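Local coordinates for putative methylthioribose-1-phosphate isomerase (Pyrococcus horikoshii OT3, PDB 6A34), which probably interconverts 5-methylthioribose 1-phosphate and 5-methylthioribulose 1-phosphate, an isomerisation step of the methionine salvage pathway, at residues A[107-119]-A[131-143]. Numbering follows the deposited sequence.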
ATOM      1  N   PHE A 107       8.734  29.089  -8.870  1.00 51.82           N
ATOM      2  CA  PHE A 107       9.109  30.391  -8.380  1.00 53.87           C
ATOM      3  C   PHE A 107      10.572  30.656  -8.742  1.00 51.43           C
ATOM      4  O   PHE A 107      10.866  31.689  -9.290  1.00 49.97           O
ATOM      5  CB  PHE A 107       8.878  30.502  -6.868  1.00 67.35           C
ATOM      6  CG  PHE A 107       8.754  31.916  -6.354  1.00 83.20           C
ATOM      7  CD1 PHE A 107       9.869  32.743  -6.254  1.00 95.31           C
ATOM      8  CD2 PHE A 107       7.521  32.430  -5.963  1.00 96.95           C
ATOM      9  CE1 PHE A 107       9.751  34.048  -5.787  1.00101.29           C
ATOM     10  CE2 PHE A 107       7.408  33.731  -5.486  1.00101.94           C
ATOM     11  CZ  PHE A 107       8.520  34.543  -5.404  1.00 99.87           C
ATOM     12  N   TRP A 108      11.482  29.724  -8.434  1.00 53.02           N
ATOM     13  CA  TRP A 108      12.886  29.909  -8.813  1.00 57.31           C
ATOM     14  C   TRP A 108      12.965  30.297 -10.297  1.00 53.18           C
ATOM     15  O   TRP A 108      13.656  31.237 -10.631  1.00 49.68           O
ATOM     16  CB  TRP A 108      13.762  28.672  -8.577  1.00 65.49           C
ATOM     17  CG  TRP A 108      14.003  28.289  -7.151  1.00 83.74           C
ATOM     18  CD1 TRP A 108      13.947  29.088  -6.043  1.00 82.65           C
ATOM     19  CD2 TRP A 108      14.388  26.976  -6.691  1.00 96.21           C
ATOM     20  NE1 TRP A 108      14.240  28.355  -4.923  1.00 90.82           N
ATOM     21  CE2 TRP A 108      14.513  27.056  -5.285  1.00 96.48           C
ATOM     22  CE3 TRP A 108      14.623  25.742  -7.324  1.00 90.29           C
ATOM     23  CZ2 TRP A 108      14.862  25.943  -4.512  1.00 93.85           C
ATOM     24  CZ3 TRP A 108      14.961  24.647  -6.556  1.00 87.28           C
ATOM     25  CH2 TRP A 108      15.081  24.750  -5.169  1.00 87.66           C
ATOM     26  N   ALA A 109      12.280  29.537 -11.164  1.00 41.85           N
ATOM     27  CA  ALA A 109      12.495  29.621 -12.599  1.00 43.34           C
ATOM     28  C   ALA A 109      12.033  30.986 -13.118  1.00 44.00           C
ATOM     29  O   ALA A 109      12.780  31.655 -13.855  1.00 41.80           O
ATOM     30  CB  ALA A 109      11.779  28.502 -13.300  1.00 46.91           C
ATOM     31  N   LEU A 110      10.819  31.379 -12.714  1.00 39.96           N
ATOM     32  CA  LEU A 110      10.221  32.606 -13.135  1.00 41.72           C
ATOM     33  C   LEU A 110      11.039  33.788 -12.636  1.00 45.07           C
ATOM     34  O   LEU A 110      11.324  34.687 -13.403  1.00 51.77           O
ATOM     35  CB  LEU A 110       8.790  32.708 -12.610  1.00 40.45           C
ATOM     36  CG  LEU A 110       7.808  31.748 -13.266  1.00 43.82           C
ATOM     37  CD1 LEU A 110       6.418  31.903 -12.656  1.00 43.10           C
ATOM     38  CD2 LEU A 110       7.775  31.954 -14.773  1.00 41.15           C
ATOM     39  N   ASN A 111      11.371  33.778 -11.348  1.00 42.77           N
ATOM     40  CA  ASN A 111      12.141  34.840 -10.736  1.00 43.42           C
ATOM     41  C   ASN A 111      13.532  34.988 -11.363  1.00 36.29           C
ATOM     42  O   ASN A 111      14.076  36.078 -11.410  1.00 41.34           O
ATOM     43  CB  ASN A 111      12.300  34.627  -9.232  1.00 51.12           C
ATOM     44  CG  ASN A 111      11.486  35.642  -8.475  1.00 61.56           C
ATOM     45  OD1 ASN A 111      10.285  35.453  -8.267  1.00 70.76           O
ATOM     46  ND2 ASN A 111      12.124  36.755  -8.145  1.00 65.76           N
ATOM     47  N   ARG A 112      14.150  33.874 -11.732  1.00 36.26           N
ATOM     48  CA  ARG A 112      15.448  33.868 -12.410  1.00 40.68           C
ATOM     49  C   ARG A 112      15.367  34.656 -13.735  1.00 42.66           C
ATOM     50  O   ARG A 112      16.303  35.370 -14.089  1.00 39.57           O
ATOM     51  CB  ARG A 112      15.858  32.422 -12.683  1.00 41.46           C
ATOM     52  CG  ARG A 112      17.188  32.258 -13.402  1.00 43.43           C
ATOM     53  CD  ARG A 112      17.615  30.799 -13.468  1.00 42.38           C
ATOM     54  NE  ARG A 112      18.728  30.584 -14.388  1.00 38.71           N
ATOM     55  CZ  ARG A 112      19.365  29.446 -14.489  1.00 39.61           C
ATOM     56  NH1 ARG A 112      18.916  28.407 -13.800  1.00 42.08           N
ATOM     57  NH2 ARG A 112      20.440  29.339 -15.255  1.00 39.79           N
ATOM     58  N   ILE A 113      14.247  34.508 -14.458  1.00 38.40           N
ATOM     59  CA  ILE A 113      14.071  35.168 -15.753  1.00 39.45           C
ATOM     60  C   ILE A 113      13.678  36.642 -15.555  1.00 42.26           C
ATOM     61  O   ILE A 113      14.323  37.527 -16.100  1.00 40.68           O
ATOM     62  CB  ILE A 113      13.067  34.389 -16.601  1.00 35.11           C
ATOM     63  CG1 ILE A 113      13.642  33.004 -16.913  1.00 34.39           C
ATOM     64  CG2 ILE A 113      12.691  35.192 -17.845  1.00 35.27           C
ATOM     65  CD1 ILE A 113      12.758  32.162 -17.786  1.00 37.60           C
ATOM     66  N   LYS A 114      12.604  36.874 -14.802  1.00 42.24           N
ATOM     67  CA  LYS A 114      12.208  38.182 -14.275  1.00 53.30           C
ATOM     68  C   LYS A 114      13.448  39.022 -13.898  1.00 53.33           C
ATOM     69  O   LYS A 114      13.614  40.131 -14.406  1.00 47.22           O
ATOM     70  CB  LYS A 114      11.258  37.946 -13.098  1.00 57.13           C
ATOM     71  CG  LYS A 114      10.991  39.126 -12.178  1.00 69.22           C
ATOM     72  CD  LYS A 114      10.067  40.164 -12.759  1.00 78.54           C
ATOM     73  CE  LYS A 114       9.276  40.895 -11.690  1.00 83.09           C
ATOM     74  NZ  LYS A 114       8.406  41.930 -12.300  1.00 87.75           N
ATOM     75  N   LYS A 115      14.325  38.480 -13.042  1.00 50.07           N
ATOM     76  CA  LYS A 115      15.469  39.214 -12.512  1.00 46.78           C
ATOM     77  C   LYS A 115      16.461  39.519 -13.642  1.00 45.98           C
ATOM     78  O   LYS A 115      17.034  40.591 -13.685  1.00 45.66           O
ATOM     79  CB  LYS A 115      16.194  38.432 -11.405  1.00 58.47           C
ATOM     80  CG  LYS A 115      16.860  39.263 -10.307  1.00 69.63           C
ATOM     81  CD  LYS A 115      17.068  40.743 -10.655  1.00 86.99           C
ATOM     82  CE  LYS A 115      17.395  41.639  -9.477  1.00 96.79           C
ATOM     83  NZ  LYS A 115      18.840  41.970  -9.442  1.00104.59           N
ATOM     84  N   LEU A 116      16.693  38.562 -14.541  1.00 43.18           N
ATOM     85  CA  LEU A 116      17.581  38.779 -15.715  1.00 46.45           C
ATOM     86  C   LEU A 116      17.047  39.926 -16.600  1.00 45.27           C
ATOM     87  O   LEU A 116      17.816  40.733 -17.072  1.00 43.24           O
ATOM     88  CB  LEU A 116      17.678  37.473 -16.505  1.00 46.40           C
ATOM     89  CG  LEU A 116      18.598  37.493 -17.713  1.00 46.43           C
ATOM     90  CD1 LEU A 116      20.049  37.448 -17.266  1.00 48.50           C
ATOM     91  CD2 LEU A 116      18.283  36.339 -18.649  1.00 51.00           C
ATOM     92  N   VAL A 117      15.727  39.996 -16.783  1.00 39.75           N
ATOM     93  CA  VAL A 117      15.081  40.966 -17.659  1.00 45.70           C
ATOM     94  C   VAL A 117      15.175  42.386 -17.071  1.00 48.89           C
ATOM     95  O   VAL A 117      15.473  43.315 -17.816  1.00 47.73           O
ATOM     96  CB  VAL A 117      13.615  40.579 -17.905  1.00 41.67           C
ATOM     97  CG1 VAL A 117      12.830  41.719 -18.520  1.00 43.68           C
ATOM     98  CG2 VAL A 117      13.510  39.322 -18.739  1.00 41.06           C
ATOM     99  N   GLU A 118      14.919  42.537 -15.756  1.00 47.01           N
ATOM    100  CA  GLU A 118      15.091  43.814 -14.984  1.00 48.82           C
ATOM    101  C   GLU A 118      16.545  44.343 -15.026  1.00 49.83           C
ATOM    102  O   GLU A 118      16.805  45.546 -15.094  1.00 52.38           O
ATOM    103  CB  GLU A 118      14.667  43.584 -13.536  1.00 49.89           C
ATOM    104  CG  GLU A 118      13.181  43.274 -13.382  1.00 53.30           C
ATOM    105  CD  GLU A 118      12.673  43.107 -11.954  1.00 57.26           C
ATOM    106  OE1 GLU A 118      13.493  42.813 -11.046  1.00 54.21           O
ATOM    107  OE2 GLU A 118      11.449  43.286 -11.751  1.00 62.31           O
ATOM    108  N   GLU A 119      17.501  43.422 -14.976  1.00 47.79           N
ATOM    109  CA  GLU A 119      18.912  43.707 -15.061  1.00 49.76           C
ATOM    110  C   GLU A 119      19.293  44.176 -16.482  1.00 48.63           C
ATOM    111  O   GLU A 119      20.310  44.838 -16.693  1.00 39.37           O
ATOM    112  CB  GLU A 119      19.651  42.421 -14.695  1.00 53.27           C
ATOM    113  CG  GLU A 119      21.108  42.618 -14.345  1.00 71.40           C
ATOM    114  CD  GLU A 119      21.361  42.632 -12.848  1.00 86.55           C
ATOM    115  OE1 GLU A 119      20.799  41.748 -12.143  1.00 82.39           O
ATOM    116  OE2 GLU A 119      22.113  43.526 -12.389  1.00 94.42           O
ATOM    117  N   LEU A 131      17.553  36.858 -24.561  1.00 35.54           N
ATOM    118  CA  LEU A 131      18.004  36.507 -23.245  1.00 35.75           C
ATOM    119  C   LEU A 131      16.965  35.622 -22.530  1.00 36.68           C
ATOM    120  O   LEU A 131      17.336  34.630 -21.901  1.00 35.37           O
ATOM    121  CB  LEU A 131      18.261  37.786 -22.454  1.00 35.76           C
ATOM    122  CG  LEU A 131      19.607  38.452 -22.717  1.00 39.69           C
ATOM    123  CD1 LEU A 131      19.621  39.843 -22.117  1.00 40.89           C
ATOM    124  CD2 LEU A 131      20.756  37.617 -22.189  1.00 42.08           C
ATOM    125  N   ILE A 132      15.689  35.999 -22.629  1.00 31.93           N
ATOM    126  CA  ILE A 132      14.616  35.264 -22.001  1.00 33.90           C
ATOM    127  C   ILE A 132      14.604  33.833 -22.529  1.00 34.64           C
ATOM    128  O   ILE A 132      14.485  32.907 -21.756  1.00 31.93           O
ATOM    129  CB  ILE A 132      13.258  35.924 -22.279  1.00 34.11           C
ATOM    130  CG1 ILE A 132      13.105  37.240 -21.522  1.00 31.52           C
ATOM    131  CG2 ILE A 132      12.117  34.959 -21.984  1.00 33.29           C
ATOM    132  CD1 ILE A 132      11.962  38.076 -22.032  1.00 31.93           C
ATOM    133  N   VAL A 133      14.659  33.687 -23.859  1.00 34.01           N
ATOM    134  CA  VAL A 133      14.540  32.393 -24.477  1.00 35.67           C
ATOM    135  C   VAL A 133      15.750  31.553 -24.037  1.00 42.30           C
ATOM    136  O   VAL A 133      15.608  30.351 -23.681  1.00 40.58           O
ATOM    137  CB  VAL A 133      14.419  32.487 -26.013  1.00 37.04           C
ATOM    138  CG1 VAL A 133      14.561  31.118 -26.682  1.00 38.53           C
ATOM    139  CG2 VAL A 133      13.125  33.175 -26.441  1.00 33.85           C
ATOM    140  N   GLN A 134      16.927  32.189 -24.056  1.00 35.92           N
ATOM    141  CA  GLN A 134      18.152  31.521 -23.739  1.00 39.65           C
ATOM    142  C   GLN A 134      18.088  30.991 -22.292  1.00 39.29           C
ATOM    143  O   GLN A 134      18.490  29.867 -22.038  1.00 38.55           O
ATOM    144  CB  GLN A 134      19.348  32.455 -23.946  1.00 40.22           C
ATOM    145  CG  GLN A 134      20.673  31.855 -23.493  1.00 42.87           C
ATOM    146  CD  GLN A 134      21.855  32.743 -23.797  1.00 47.73           C
ATOM    147  OE1 GLN A 134      22.553  32.561 -24.793  1.00 50.97           O
ATOM    148  NE2 GLN A 134      22.085  33.713 -22.933  1.00 41.63           N
ATOM    149  N   GLU A 135      17.644  31.845 -21.370  1.00 36.65           N
ATOM    150  CA  GLU A 135      17.477  31.521 -19.990  1.00 40.27           C
ATOM    151  C   GLU A 135      16.540  30.315 -19.795  1.00 40.63           C
ATOM    152  O   GLU A 135      16.856  29.462 -18.979  1.00 35.20           O
ATOM    153  CB  GLU A 135      16.944  32.717 -19.201  1.00 39.32           C
ATOM    154  CG  GLU A 135      17.454  32.756 -17.769  1.00 42.13           C
ATOM    155  CD  GLU A 135      18.969  32.704 -17.590  1.00 45.36           C
ATOM    156  OE1 GLU A 135      19.697  32.871 -18.596  1.00 46.44           O
ATOM    157  OE2 GLU A 135      19.426  32.516 -16.430  1.00 47.30           O
ATOM    158  N   ALA A 136      15.413  30.255 -20.521  1.00 35.36           N
ATOM    159  CA  ALA A 136      14.470  29.150 -20.382  1.00 32.59           C
ATOM    160  C   ALA A 136      15.138  27.838 -20.813  1.00 36.43           C
ATOM    161  O   ALA A 136      14.957  26.804 -20.163  1.00 36.26           O
ATOM    162  CB  ALA A 136      13.201  29.421 -21.152  1.00 35.22           C
ATOM    163  N   TYR A 137      15.986  27.881 -21.857  1.00 37.04           N
ATOM    164  CA  TYR A 137      16.674  26.677 -22.291  1.00 34.23           C
ATOM    165  C   TYR A 137      17.695  26.262 -21.229  1.00 38.53           C
ATOM    166  O   TYR A 137      17.930  25.074 -21.018  1.00 38.38           O
ATOM    167  CB  TYR A 137      17.343  26.827 -23.658  1.00 35.03           C
ATOM    168  CG  TYR A 137      16.405  26.639 -24.826  1.00 40.51           C
ATOM    169  CD1 TYR A 137      15.776  25.422 -25.056  1.00 38.34           C
ATOM    170  CD2 TYR A 137      16.147  27.672 -25.711  1.00 38.35           C
ATOM    171  CE1 TYR A 137      14.918  25.236 -26.126  1.00 38.49           C
ATOM    172  CE2 TYR A 137      15.300  27.500 -26.793  1.00 38.33           C
ATOM    173  CZ  TYR A 137      14.673  26.284 -26.989  1.00 37.00           C
ATOM    174  OH  TYR A 137      13.834  26.106 -28.033  1.00 38.68           O
ATOM    175  N   LYS A 138      18.322  27.252 -20.595  1.00 38.89           N
ATOM    176  CA  LYS A 138      19.326  27.006 -19.582  1.00 42.54           C
ATOM    177  C   LYS A 138      18.700  26.275 -18.376  1.00 36.12           C
ATOM    178  O   LYS A 138      19.320  25.408 -17.832  1.00 34.55           O
ATOM    179  CB  LYS A 138      19.963  28.325 -19.140  1.00 44.73           C
ATOM    180  CG  LYS A 138      21.283  28.710 -19.784  1.00 47.94           C
ATOM    181  CD  LYS A 138      21.837  29.934 -19.051  1.00 56.38           C
ATOM    182  CE  LYS A 138      23.042  30.607 -19.673  1.00 57.79           C
ATOM    183  NZ  LYS A 138      23.292  31.900 -18.988  1.00 59.57           N
ATOM    184  N   ILE A 139      17.499  26.689 -17.961  1.00 37.15           N
ATOM    185  CA  ILE A 139      16.801  26.094 -16.848  1.00 38.69           C
ATOM    186  C   ILE A 139      16.551  24.613 -17.158  1.00 39.58           C
ATOM    187  O   ILE A 139      16.890  23.745 -16.365  1.00 45.08           O
ATOM    188  CB  ILE A 139      15.518  26.880 -16.526  1.00 38.16           C
ATOM    189  CG1 ILE A 139      15.863  28.274 -16.001  1.00 38.06           C
ATOM    190  CG2 ILE A 139      14.623  26.125 -15.532  1.00 39.19           C
ATOM    191  CD1 ILE A 139      14.691  29.246 -16.022  1.00 38.77           C
ATOM    192  N   ALA A 140      16.022  24.324 -18.348  1.00 43.19           N
ATOM    193  CA  ALA A 140      15.714  22.963 -18.727  1.00 40.56           C
ATOM    194  C   ALA A 140      17.004  22.147 -18.793  1.00 40.06           C
ATOM    195  O   ALA A 140      17.056  21.090 -18.176  1.00 36.25           O
ATOM    196  CB  ALA A 140      14.959  22.901 -20.025  1.00 42.82           C
ATOM    197  N   ASP A 141      18.022  22.654 -19.507  1.00 36.54           N
ATOM    198  CA  ASP A 141      19.252  21.902 -19.775  1.00 35.24           C
ATOM    199  C   ASP A 141      20.027  21.609 -18.482  1.00 34.84           C
ATOM    200  O   ASP A 141      20.712  20.608 -18.408  1.00 37.75           O
ATOM    201  CB  ASP A 141      20.188  22.629 -20.751  1.00 39.89           C
ATOM    202  CG  ASP A 141      19.616  22.820 -22.149  1.00 43.93           C
ATOM    203  OD1 ASP A 141      18.725  22.030 -22.534  1.00 44.79           O
ATOM    204  OD2 ASP A 141      20.012  23.815 -22.813  1.00 44.96           O
ATOM    205  N   GLU A 142      19.978  22.521 -17.515  1.00 33.46           N
ATOM    206  CA  GLU A 142      20.642  22.354 -16.224  1.00 41.80           C
ATOM    207  C   GLU A 142      20.037  21.153 -15.482  1.00 39.38           C
ATOM    208  O   GLU A 142      20.744  20.436 -14.790  1.00 36.74           O
ATOM    209  CB  GLU A 142      20.500  23.608 -15.349  1.00 40.19           C
ATOM    210  CG  GLU A 142      21.590  24.641 -15.613  1.00 42.66           C
ATOM    211  CD  GLU A 142      21.242  26.078 -15.246  1.00 43.60           C
ATOM    212  OE1 GLU A 142      20.346  26.280 -14.398  1.00 42.27           O
ATOM    213  OE2 GLU A 142      21.858  27.000 -15.827  1.00 50.31           O
ATOM    214  N   ASP A 143      18.716  20.987 -15.580  1.00 37.16           N
ATOM    215  CA  ASP A 143      18.073  19.890 -14.914  1.00 35.92           C
ATOM    216  C   ASP A 143      18.575  18.597 -15.544  1.00 34.89           C
ATOM    217  O   ASP A 143      19.013  17.675 -14.843  1.00 31.90           O
ATOM    218  CB  ASP A 143      16.555  19.939 -14.977  1.00 37.73           C
ATOM    219  CG  ASP A 143      15.957  18.849 -14.110  1.00 37.93           C
ATOM    220  OD1 ASP A 143      16.153  18.920 -12.878  1.00 36.75           O
ATOM    221  OD2 ASP A 143      15.367  17.916 -14.679  1.00 33.83           O
TER
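R112 reaches from helix 104-119 to two glutamates on helix 125-157. Its chain is fully extended, with CG anti to the backbone N (chi1 179°), which carries the guanidinium across to E142. There NH1 of R112 meets OE1 of E142 at 2.6 Å and its NH2 meets OE2 of E142 at 2.8 Å, an end-on bidentate salt bridge with the two planes only 17° apart and both oxygens using syn lone pairs. A third bond takes NE of R112 to OE2 of E135 at 2.9 Å; this oxygen is met on its anti side by a donor well out of the carboxylate plane, the two planes being 67° apart. Three bonds in or near its plane thus fix the rotation of the guanidinium, while CG1 of I139 lies over one face. A leucine at R112 would probably leave E142 without the charge that grips both its oxygens, and E135 with the long salt bridge from K138 within this network.

Beside this network runs an apolar seam. I113 is a knob in the hole formed by I132, E135, A136 and I139, its CD1 3.9 Å from CD1 of I139. L116 lays CD2 against the bent chain of E135, 3.8 Å from its CG, and V117 presses CG2 tightly on CG1 of I132 at 3.5 Å.

Segments 107-119 and 131-143 run roughly antiparallel, their axes approaching to 9.9 Å, in the N-terminal helical region; helix 82-97 packs on L110 and V117, and helix 59-76 on L110 and A136.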